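PDB 4G54: general Secretion Pathway Protein from Vibrio vulnificus, which forms a periplasmic part of the EpsAB fusion protein of the type II secretion system and probably binds peptidoglycan. Local coordinates for residues S58-Q63 with A233-T238; Q54-I59 with P133-L138; E21-R26 with Q109-T114. All blocks are in the same frame, centred on the assembly; numbering follows the deposited sequence. Where two conformers were deposited one is given.

How the interactions relate
Interactions 1 and 2 are two halves of one junction, and interaction 3 belongs to the far end of the same sheet. The first two share Ser58 and Ile59, at the entry to strand 60-66, and their centres lie about 9 Å apart. They also touch through Arg237 of interaction 1, whose NH1 probably donates to Thr57 O of interaction 2 at 2.9 Å. Interaction 3 rests on strand 110-114, the other outermost strand of the six-stranded antiparallel sheet. Its centre is about 28 Å from that of interaction 1 and about 34 Å from that of interaction 2, with nearest atoms about 18 and 22 Å away. The three contacts thus illustrate how loops and termini dress both borders of one sheet.

Interaction 1 (S58-Q63 with A233-T238); sequences SIFQCQ and APLLRT
Ser58 and Ile59 meet the C-terminal tail at Leu235-Thr238, just where an ST turn leads into strand 60-66, an outermost strand of the antiparallel sheet. The motif is made when Ser58 OG accepts from Phe60 N at 3.0 Å, turning the chain as it enters the strand.

A single backbone hydrogen bond joins the two segments: Ile59 N donates to Leu236 O at 3.0 Å. The Ile59 side chain then wraps this acceptor: CG1 takes the crowded position between backbone N and carbonyl carbon (chi1 61°) and lies alongside the tail, while CG2, beside the backbone N, comes within 3.3 Å of Thr238 O.

Two apolar pairs flank this bond. Ile59 CD1 meets Leu236 CD2 at 4.1 Å, the two side chains crossing at a slant. Leu235 sends CD2 to Phe60 CD1 at 3.8 Å, its side chain nearly perpendicular to that of the phenylalanine. Tyr38 touches both Leu235 and the Phe60 ring, which Trp41 meets edge-to-face, so leucine and phenylalanine share one hydrophobic cluster.

The charged end comes last. Arg237 runs its extended chain past Ser58, but its NH1 is held by Thr57 O and by a salt bridge to Asp49, partners in the loop before the strand. This tail therefore touches both the loop before strand 60-66 and the start of that outermost strand. Leu235 CB sits off one face of the guanidinium, toward its rim, and Arg237 CG packs 3.9 Å from Ser58 CB.

Interaction 2 (Q54-I59 with P133-L138); sequences QPSTSI and PLRETL
Pro133 leads the second segment and packs its ring against Ile59, where Ile59 CB lies 4.1 Å from Pro133 CA. At the outer part of the side chains, Ile59 CD1 reaches Pro133 CD at 4.2 Å. Val149 of helix 145-158 and Gln200 of helix 193-202 also touch this proline, so it is wedged between the sheet border and helices of the C-terminal half.

Arg135 carries the polar part of the contact. A bend at chi2 (-110°) directs its guanidinium to the loop that precedes strand 60-66. There NH1 and NH2 close end-on upon one atom, Ser56 OG, which lies in the guanidinium plane. The bond from Arg135 NH1 to Ser56 OG is 3.0 Å, and that from Arg135 NH2 to the same oxygen is 3.2 Å. Arg135 NH2 also donates to Ile59 O at 3.0 Å, approaching from well above the carbonyl plane instead of along a lone pair. Inside its own loop NE donates to Met132 O, so the three nitrogens are all engaged and the group's rotation is fixed. The positive charge is thus spread over a serine hydroxyl and backbone carbonyls, with no carboxylate among these partners.

As a worked example, this is an arginine tying two loops together where neighbouring antiparallel strands, 60-66 and 125-131, begin and end, at one border of the antiparallel sheet of the peptidase C39-like fold, with helices 145-158 and 193-202 against the proline.

Interaction 3 (E21-R26 with Q109-T114); sequences ESAVAR and QRLTFT
Glu21 crosses Phe113 at a slant while its carboxylate is held elsewhere: OE2 accepts from Gln117 NE2, in the helix that follows strand 110-114. That hydrogen bond probably helps hold the carboxylate beside the CZ end of the ring, the carboxylate and ring planes standing 69° apart. Glu21 OE1 comes to 3.7 Å from Phe113 CZ, and the aliphatic part follows, with Glu21 CG 3.9 Å from Phe113 CE1. A bend at chi2 (91°) brings the chain to this place.

Between the two segments themselves there is no hydrogen bond, so the remainder is van der Waals contact. Val24 and Phe113 point at each other from opposite directions, meeting at the CZ end of the ring, with Val24 CB 4.1 Å from Phe113 CZ; the exact setting of the valine methyl groups is doubtful. Leu111, two residues earlier and on the same side of the strand, pushes CD1 against the backbone of the 3-10 turn, reaching Val24 CA at 4.0 Å. Ala23 CB touches the same methyl, Leu111 CD1, at 4.2 Å. It also meets the amide end of the extended Gln109 side chain, where Gln109 NE2 is 3.6 Å from Ala23 CB.

Leu104 of strand 101-105 touches both Val24 and Phe113, continuing the cluster under the turn. The arrangement exemplifies a 3-10 turn near the N terminus covering an edge strand, here the 110-114 border of the six-stranded antiparallel sheet in the peptidase C39-like fold.

Interaction 1 (S58-Q63 with A233-T238)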
loop_
_atom_site.group_PDB
_atom_site.type_symbol
_atom_site.label_atom_id
_atom_site.label_comp_id
_atom_site.label_asym_id
_atom_site.label_seq_id
_atom_site.Cartn_x
_atom_site.Cartn_y
_atom_site.Cartn_z
ATOM N N SER A 58 -6.241 -7.678 -10.128
ATOM C CA SER A 58 -5.920 -6.330 -10.661
ATOM C C SER A 58 -4.407 -6.158 -10.396
ATOM O O SER A 58 -3.764 -7.140 -9.929
ATOM C CB SER A 58 -6.691 -5.238 -9.885
ATOM O OG SER A 58 -6.127 -5.028 -8.580
ATOM N N ILE A 59 -3.855 -4.967 -10.657
ATOM C CA ILE A 59 -2.417 -4.768 -10.368
ATOM C C ILE A 59 -2.143 -4.715 -8.859
ATOM O O ILE A 59 -1.009 -4.796 -8.457
ATOM C CB ILE A 59 -1.829 -3.543 -11.040
ATOM C CG1 ILE A 59 -2.562 -2.285 -10.530
ATOM C CG2 ILE A 59 -2.055 -3.769 -12.594
ATOM C CD1 ILE A 59 -1.743 -0.962 -10.608
ATOM N N PHE A 60 -3.183 -4.673 -8.020
ATOM C CA PHE A 60 -2.947 -4.618 -6.590
ATOM C C PHE A 60 -2.558 -5.952 -6.028
ATOM O O PHE A 60 -3.089 -7.041 -6.454
ATOM C CB PHE A 60 -4.154 -4.051 -5.808
ATOM C CG PHE A 60 -4.208 -2.563 -5.707
ATOM C CD1 PHE A 60 -4.505 -1.823 -6.817
ATOM C CD2 PHE A 60 -3.926 -1.900 -4.486
ATOM C CE1 PHE A 60 -4.527 -0.437 -6.773
ATOM C CE2 PHE A 60 -3.997 -0.533 -4.410
ATOM C CZ PHE A 60 -4.234 0.230 -5.522
ATOM N N GLN A 61 -1.647 -5.947 -5.060
ATOM C CA GLN A 61 -1.328 -7.127 -4.226
ATOM C C GLN A 61 -2.099 -6.972 -2.929
ATOM O O GLN A 61 -2.252 -5.859 -2.415
ATOM C CB GLN A 61 0.146 -7.076 -3.840
ATOM C CG GLN A 61 0.880 -8.316 -3.567
ATOM C CD GLN A 61 0.994 -9.190 -4.800
ATOM O OE1 GLN A 61 1.923 -9.084 -5.685
ATOM N NE2 GLN A 61 0.113 -10.114 -4.834
ATOM N N CYS A 62 -2.535 -8.104 -2.364
ATOM C CA CYS A 62 -3.244 -8.130 -1.073
ATOM C C CYS A 62 -2.554 -9.207 -0.271
ATOM O O CYS A 62 -2.326 -10.306 -0.795
ATOM C CB CYS A 62 -4.723 -8.483 -1.298
ATOM S SG CYS A 62 -5.648 -8.229 0.308
ATOM N N GLN A 63 -2.098 -8.866 0.957
ATOM C CA GLN A 63 -1.361 -9.869 1.770
ATOM C C GLN A 63 -1.753 -9.703 3.232
ATOM O O GLN A 63 -1.743 -8.555 3.741
ATOM C CB GLN A 63 0.183 -9.608 1.548
ATOM C CG GLN A 63 1.158 -10.531 2.149
ATOM C CD GLN A 63 2.613 -9.975 1.952
ATOM O OE1 GLN A 63 2.899 -8.872 2.385
ATOM N NE2 GLN A 63 3.508 -10.759 1.348
ATOM N N ALA A 233 -12.777 5.164 -9.148
ATOM C CA ALA A 233 -12.423 4.666 -10.499
ATOM C C ALA A 233 -12.473 3.123 -10.472
ATOM O O ALA A 233 -12.267 2.485 -9.425
ATOM C CB ALA A 233 -11.020 5.110 -10.864
ATOM N N PRO A 234 -12.637 2.534 -11.645
ATOM C CA PRO A 234 -12.474 1.086 -11.677
ATOM C C PRO A 234 -11.018 0.681 -11.506
ATOM O O PRO A 234 -10.138 1.419 -11.916
ATOM C CB PRO A 234 -12.988 0.732 -13.111
ATOM C CG PRO A 234 -12.770 1.961 -13.923
ATOM C CD PRO A 234 -12.940 3.134 -12.960
ATOM N N LEU A 235 -10.747 -0.481 -10.877
ATOM C CA LEU A 235 -9.372 -0.920 -10.808
ATOM C C LEU A 235 -8.665 -1.135 -12.158
ATOM O O LEU A 235 -9.311 -1.468 -13.169
ATOM C CB LEU A 235 -9.320 -2.225 -9.933
ATOM C CG LEU A 235 -9.467 -2.047 -8.409
ATOM C CD1 LEU A 235 -9.755 -3.412 -7.779
ATOM C CD2 LEU A 235 -8.079 -1.515 -7.924
ATOM N N LEU A 236 -7.337 -0.931 -12.185
ATOM C CA LEU A 236 -6.526 -1.213 -13.355
ATOM C C LEU A 236 -6.236 -2.705 -13.417
ATOM O O LEU A 236 -5.658 -3.272 -12.422
ATOM C CB LEU A 236 -5.195 -0.499 -13.187
ATOM C CG LEU A 236 -4.314 -0.315 -14.393
ATOM C CD1 LEU A 236 -5.063 0.098 -15.665
ATOM C CD2 LEU A 236 -3.473 0.881 -13.817
ATOM N N ARG A 237 -6.592 -3.333 -14.517
ATOM C CA ARG A 237 -6.421 -4.766 -14.636
ATOM C C ARG A 237 -5.583 -5.216 -15.837
ATOM O O ARG A 237 -5.751 -6.294 -16.314
ATOM C CB ARG A 237 -7.762 -5.446 -14.581
ATOM C CG ARG A 237 -8.511 -5.172 -13.291
ATOM C CD ARG A 237 -9.854 -5.768 -13.340
ATOM N NE ARG A 237 -10.840 -5.168 -12.458
ATOM C CZ ARG A 237 -10.944 -5.544 -11.173
ATOM N NH1 ARG A 237 -10.160 -6.522 -10.682
ATOM N NH2 ARG A 237 -11.829 -4.983 -10.379
ATOM N N THR A 238 -4.661 -4.351 -16.262
ATOM C CA THR A 238 -3.683 -4.755 -17.246
ATOM C C THR A 238 -2.345 -4.288 -16.628
ATOM O O THR A 238 -2.320 -3.303 -15.837
ATOM C CB THR A 238 -3.903 -4.061 -18.649
ATOM O OG1 THR A 238 -3.848 -2.678 -18.387
ATOM C CG2 THR A 238 -5.251 -4.419 -19.199
#

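Interaction 2 (Q54-I59 with P133-L138)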
loop_
_atom_site.group_PDB
_atom_site.type_symbol
_atom_site.label_atom_id
_atom_site.label_comp_id
_atom_site.label_asym_id
_atom_site.label_seq_id
_atom_site.Cartn_x
_atom_site.Cartn_y
_atom_site.Cartn_z
ATOM N N GLN A 54 -4.996 -15.264 -3.851
ATOM C CA GLN A 54 -4.134 -15.207 -5.017
ATOM C C GLN A 54 -4.649 -16.206 -6.024
ATOM O O GLN A 54 -5.166 -17.272 -5.599
ATOM C CB GLN A 54 -2.727 -15.699 -4.703
ATOM C CG GLN A 54 -2.031 -14.900 -3.617
ATOM C CD GLN A 54 -1.961 -13.407 -3.869
ATOM O OE1 GLN A 54 -1.366 -12.943 -4.842
ATOM N NE2 GLN A 54 -2.454 -12.650 -2.896
ATOM N N PRO A 55 -4.501 -15.933 -7.306
ATOM C CA PRO A 55 -3.838 -14.772 -7.911
ATOM C C PRO A 55 -4.633 -13.467 -7.842
ATOM O O PRO A 55 -5.877 -13.495 -7.707
ATOM C CB PRO A 55 -3.661 -15.170 -9.401
ATOM C CG PRO A 55 -4.672 -16.201 -9.615
ATOM C CD PRO A 55 -4.816 -16.965 -8.318
ATOM N N SER A 56 -3.887 -12.371 -7.944
ATOM C CA SER A 56 -4.479 -11.039 -8.038
ATOM C C SER A 56 -5.409 -10.965 -9.243
ATOM O O SER A 56 -5.197 -11.552 -10.259
ATOM C CB SER A 56 -3.346 -10.005 -8.239
ATOM O OG SER A 56 -2.297 -10.166 -7.268
ATOM N N THR A 57 -6.415 -10.115 -9.083
ATOM C CA THR A 57 -7.396 -9.838 -10.081
ATOM C C THR A 57 -7.201 -8.436 -10.682
ATOM O O THR A 57 -7.911 -8.052 -11.667
ATOM C CB THR A 57 -8.857 -9.868 -9.401
ATOM O OG1 THR A 57 -8.818 -9.249 -8.072
ATOM C CG2 THR A 57 -9.196 -11.384 -9.261
ATOM N N SER A 58 -6.241 -7.678 -10.128
ATOM C CA SER A 58 -5.920 -6.330 -10.661
ATOM C C SER A 58 -4.407 -6.158 -10.396
ATOM O O SER A 58 -3.764 -7.140 -9.929
ATOM C CB SER A 58 -6.691 -5.238 -9.885
ATOM O OG SER A 58 -6.127 -5.028 -8.580
ATOM N N ILE A 59 -3.855 -4.967 -10.657
ATOM C CA ILE A 59 -2.417 -4.768 -10.368
ATOM C C ILE A 59 -2.143 -4.715 -8.859
ATOM O O ILE A 59 -1.009 -4.796 -8.457
ATOM C CB ILE A 59 -1.829 -3.543 -11.040
ATOM C CG1 ILE A 59 -2.562 -2.285 -10.530
ATOM C CG2 ILE A 59 -2.055 -3.769 -12.594
ATOM C CD1 ILE A 59 -1.743 -0.962 -10.608
ATOM N N PRO A 133 2.289 -3.051 -10.303
ATOM C CA PRO A 133 2.204 -3.277 -11.745
ATOM C C PRO A 133 3.361 -4.034 -12.361
ATOM O O PRO A 133 3.188 -4.580 -13.468
ATOM C CB PRO A 133 2.172 -1.870 -12.297
ATOM C CG PRO A 133 2.966 -1.000 -11.330
ATOM C CD PRO A 133 2.402 -1.625 -10.010
ATOM N N LEU A 134 4.503 -4.113 -11.635
ATOM C CA LEU A 134 5.696 -4.764 -12.196
ATOM C C LEU A 134 5.938 -6.082 -11.507
ATOM O O LEU A 134 6.273 -6.119 -10.294
ATOM C CB LEU A 134 6.957 -3.892 -12.097
ATOM C CG LEU A 134 6.754 -2.487 -12.635
ATOM C CD1 LEU A 134 8.157 -1.684 -12.560
ATOM C CD2 LEU A 134 6.360 -2.606 -14.155
ATOM N N ARG A 135 5.654 -7.158 -12.211
ATOM C CA ARG A 135 5.651 -8.477 -11.550
ATOM C C ARG A 135 6.577 -9.427 -12.265
ATOM O O ARG A 135 6.541 -10.633 -11.955
ATOM C CB ARG A 135 4.239 -9.115 -11.640
ATOM C CG ARG A 135 3.168 -8.224 -10.957
ATOM C CD ARG A 135 2.676 -8.791 -9.751
ATOM N NE ARG A 135 1.562 -7.989 -9.211
ATOM C CZ ARG A 135 0.494 -8.506 -8.671
ATOM N NH1 ARG A 135 0.363 -9.846 -8.629
ATOM N NH2 ARG A 135 -0.446 -7.676 -8.122
ATOM N N GLU A 136 7.363 -8.912 -13.221
ATOM C CA GLU A 136 8.367 -9.732 -13.922
ATOM C C GLU A 136 9.739 -9.061 -13.938
ATOM O O GLU A 136 9.840 -7.799 -13.916
ATOM C CB GLU A 136 7.941 -9.932 -15.386
ATOM C CG GLU A 136 6.676 -10.733 -15.381
ATOM C CD GLU A 136 6.096 -10.984 -16.770
ATOM O OE1 GLU A 136 6.827 -11.352 -17.707
ATOM O OE2 GLU A 136 4.832 -10.980 -16.875
ATOM N N THR A 137 10.797 -9.879 -14.002
ATOM C CA THR A 137 12.103 -9.275 -13.929
ATOM C C THR A 137 12.431 -8.386 -15.102
ATOM O O THR A 137 12.192 -8.781 -16.260
ATOM C CB THR A 137 13.127 -10.437 -13.819
ATOM O OG1 THR A 137 12.854 -11.092 -12.562
ATOM C CG2 THR A 137 14.540 -9.939 -13.845
ATOM N N LEU A 138 12.984 -7.210 -14.745
ATOM C CA LEU A 138 13.423 -6.252 -15.786
ATOM C C LEU A 138 14.963 -6.138 -15.737
ATOM O O LEU A 138 15.545 -6.044 -14.639
ATOM C CB LEU A 138 12.757 -4.893 -15.505
ATOM C CG LEU A 138 11.186 -5.033 -15.502
ATOM C CD1 LEU A 138 10.745 -3.677 -15.125
ATOM C CD2 LEU A 138 10.551 -5.361 -16.884
#

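Interaction 3 (E21-R26 with Q109-T114)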
loop_
_atom_site.group_PDB
_atom_site.type_symbol
_atom_site.label_atom_id
_atom_site.label_comp_id
_atom_site.label_asym_id
_atom_site.label_seq_id
_atom_site.Cartn_x
_atom_site.Cartn_y
_atom_site.Cartn_z
ATOM N N GLU A 21 -14.531 1.116 23.268
ATOM C CA GLU A 21 -14.721 1.719 21.939
ATOM C C GLU A 21 -15.422 0.833 20.878
ATOM O O GLU A 21 -14.797 0.348 19.913
ATOM C CB GLU A 21 -13.410 2.360 21.415
ATOM C CG GLU A 21 -12.770 3.457 22.335
ATOM C CD GLU A 21 -11.771 2.866 23.308
ATOM O OE1 GLU A 21 -11.347 1.725 23.043
ATOM O OE2 GLU A 21 -11.405 3.514 24.322
ATOM N N SER A 22 -16.736 0.657 21.041
ATOM C CA SER A 22 -17.515 -0.098 20.041
ATOM C C SER A 22 -17.525 0.567 18.611
ATOM O O SER A 22 -17.705 -0.126 17.619
ATOM C CB SER A 22 -18.927 -0.473 20.564
ATOM O OG SER A 22 -19.847 0.612 20.498
ATOM N N ALA A 23 -17.341 1.891 18.526
ATOM C CA ALA A 23 -17.274 2.584 17.215
ATOM C C ALA A 23 -16.144 2.035 16.340
ATOM O O ALA A 23 -16.283 2.068 15.102
ATOM C CB ALA A 23 -17.062 4.053 17.393
ATOM N N VAL A 24 -15.040 1.582 16.953
ATOM C CA VAL A 24 -13.893 1.134 16.138
ATOM C C VAL A 24 -14.186 -0.110 15.415
ATOM O O VAL A 24 -13.497 -0.411 14.412
ATOM C CB VAL A 24 -12.626 0.724 16.928
ATOM C CG1 VAL A 24 -11.382 1.421 16.352
ATOM C CG2 VAL A 24 -12.779 0.779 18.391
ATOM N N ALA A 25 -15.125 -0.888 15.955
ATOM C CA ALA A 25 -15.455 -2.237 15.493
ATOM C C ALA A 25 -16.656 -2.293 14.567
ATOM O O ALA A 25 -17.368 -3.303 14.527
ATOM C CB ALA A 25 -15.724 -3.136 16.699
ATOM N N ARG A 26 -16.920 -1.209 13.839
ATOM C CA ARG A 26 -18.003 -1.201 12.888
ATOM C C ARG A 26 -17.972 -2.271 11.739
ATOM O O ARG A 26 -19.013 -2.852 11.405
ATOM C CB ARG A 26 -18.059 0.193 12.263
ATOM C CG ARG A 26 -19.114 0.256 11.255
ATOM C CD ARG A 26 -19.432 1.665 10.798
ATOM N NE ARG A 26 -20.329 1.580 9.652
ATOM C CZ ARG A 26 -19.954 1.227 8.411
ATOM N NH1 ARG A 26 -18.680 0.962 8.116
ATOM N NH2 ARG A 26 -20.879 1.161 7.452
ATOM N N GLN A 109 -16.500 6.831 10.786
ATOM C CA GLN A 109 -15.840 7.857 11.572
ATOM C C GLN A 109 -14.330 7.846 11.406
ATOM O O GLN A 109 -13.731 6.792 11.213
ATOM C CB GLN A 109 -16.122 7.622 13.078
ATOM C CG GLN A 109 -17.593 7.713 13.407
ATOM C CD GLN A 109 -17.807 7.413 14.886
ATOM O OE1 GLN A 109 -17.289 8.113 15.767
ATOM N NE2 GLN A 109 -18.577 6.373 15.153
ATOM N N ARG A 110 -13.732 9.020 11.498
ATOM C CA ARG A 110 -12.304 9.110 11.779
ATOM C C ARG A 110 -12.027 9.210 13.283
ATOM O O ARG A 110 -12.483 10.170 13.948
ATOM C CB ARG A 110 -11.768 10.332 11.036
ATOM C CG ARG A 110 -10.290 10.546 11.191
ATOM C CD ARG A 110 -9.926 11.963 10.542
ATOM N NE ARG A 110 -8.501 12.156 10.226
ATOM C CZ ARG A 110 -7.934 12.253 9.015
ATOM N NH1 ARG A 110 -8.614 12.188 7.860
ATOM N NH2 ARG A 110 -6.619 12.435 8.984
ATOM N N LEU A 111 -11.313 8.222 13.816
ATOM C CA LEU A 111 -10.932 8.125 15.252
ATOM C C LEU A 111 -9.416 8.176 15.490
ATOM O O LEU A 111 -8.628 7.720 14.675
ATOM C CB LEU A 111 -11.386 6.770 15.861
ATOM C CG LEU A 111 -12.848 6.437 15.560
ATOM C CD1 LEU A 111 -13.241 5.067 16.104
ATOM C CD2 LEU A 111 -13.762 7.511 16.051
ATOM N N THR A 112 -9.019 8.729 16.643
ATOM C CA THR A 112 -7.624 8.703 17.044
ATOM C C THR A 112 -7.517 7.807 18.268
ATOM O O THR A 112 -8.255 8.017 19.244
ATOM C CB THR A 112 -7.115 10.117 17.370
ATOM O OG1 THR A 112 -7.116 10.853 16.139
ATOM C CG2 THR A 112 -5.667 10.075 17.836
ATOM N N PHE A 113 -6.605 6.858 18.232
ATOM C CA PHE A 113 -6.373 5.959 19.384
ATOM C C PHE A 113 -4.985 6.207 19.866
ATOM O O PHE A 113 -4.050 6.350 19.070
ATOM C CB PHE A 113 -6.421 4.526 18.843
ATOM C CG PHE A 113 -7.685 3.782 19.158
ATOM C CD1 PHE A 113 -8.882 4.422 19.356
ATOM C CD2 PHE A 113 -7.651 2.387 19.121
ATOM C CE1 PHE A 113 -10.041 3.690 19.603
ATOM C CE2 PHE A 113 -8.800 1.658 19.376
ATOM C CZ PHE A 113 -9.975 2.346 19.669
ATOM N N THR A 114 -4.807 6.145 21.207
ATOM C CA THR A 114 -3.465 6.115 21.770
ATOM C C THR A 114 -2.843 4.717 21.554
ATOM O O THR A 114 -3.534 3.769 21.184
ATOM C CB THR A 114 -3.525 6.347 23.286
ATOM O OG1 THR A 114 -4.246 5.272 23.895
ATOM C CG2 THR A 114 -4.263 7.639 23.609
#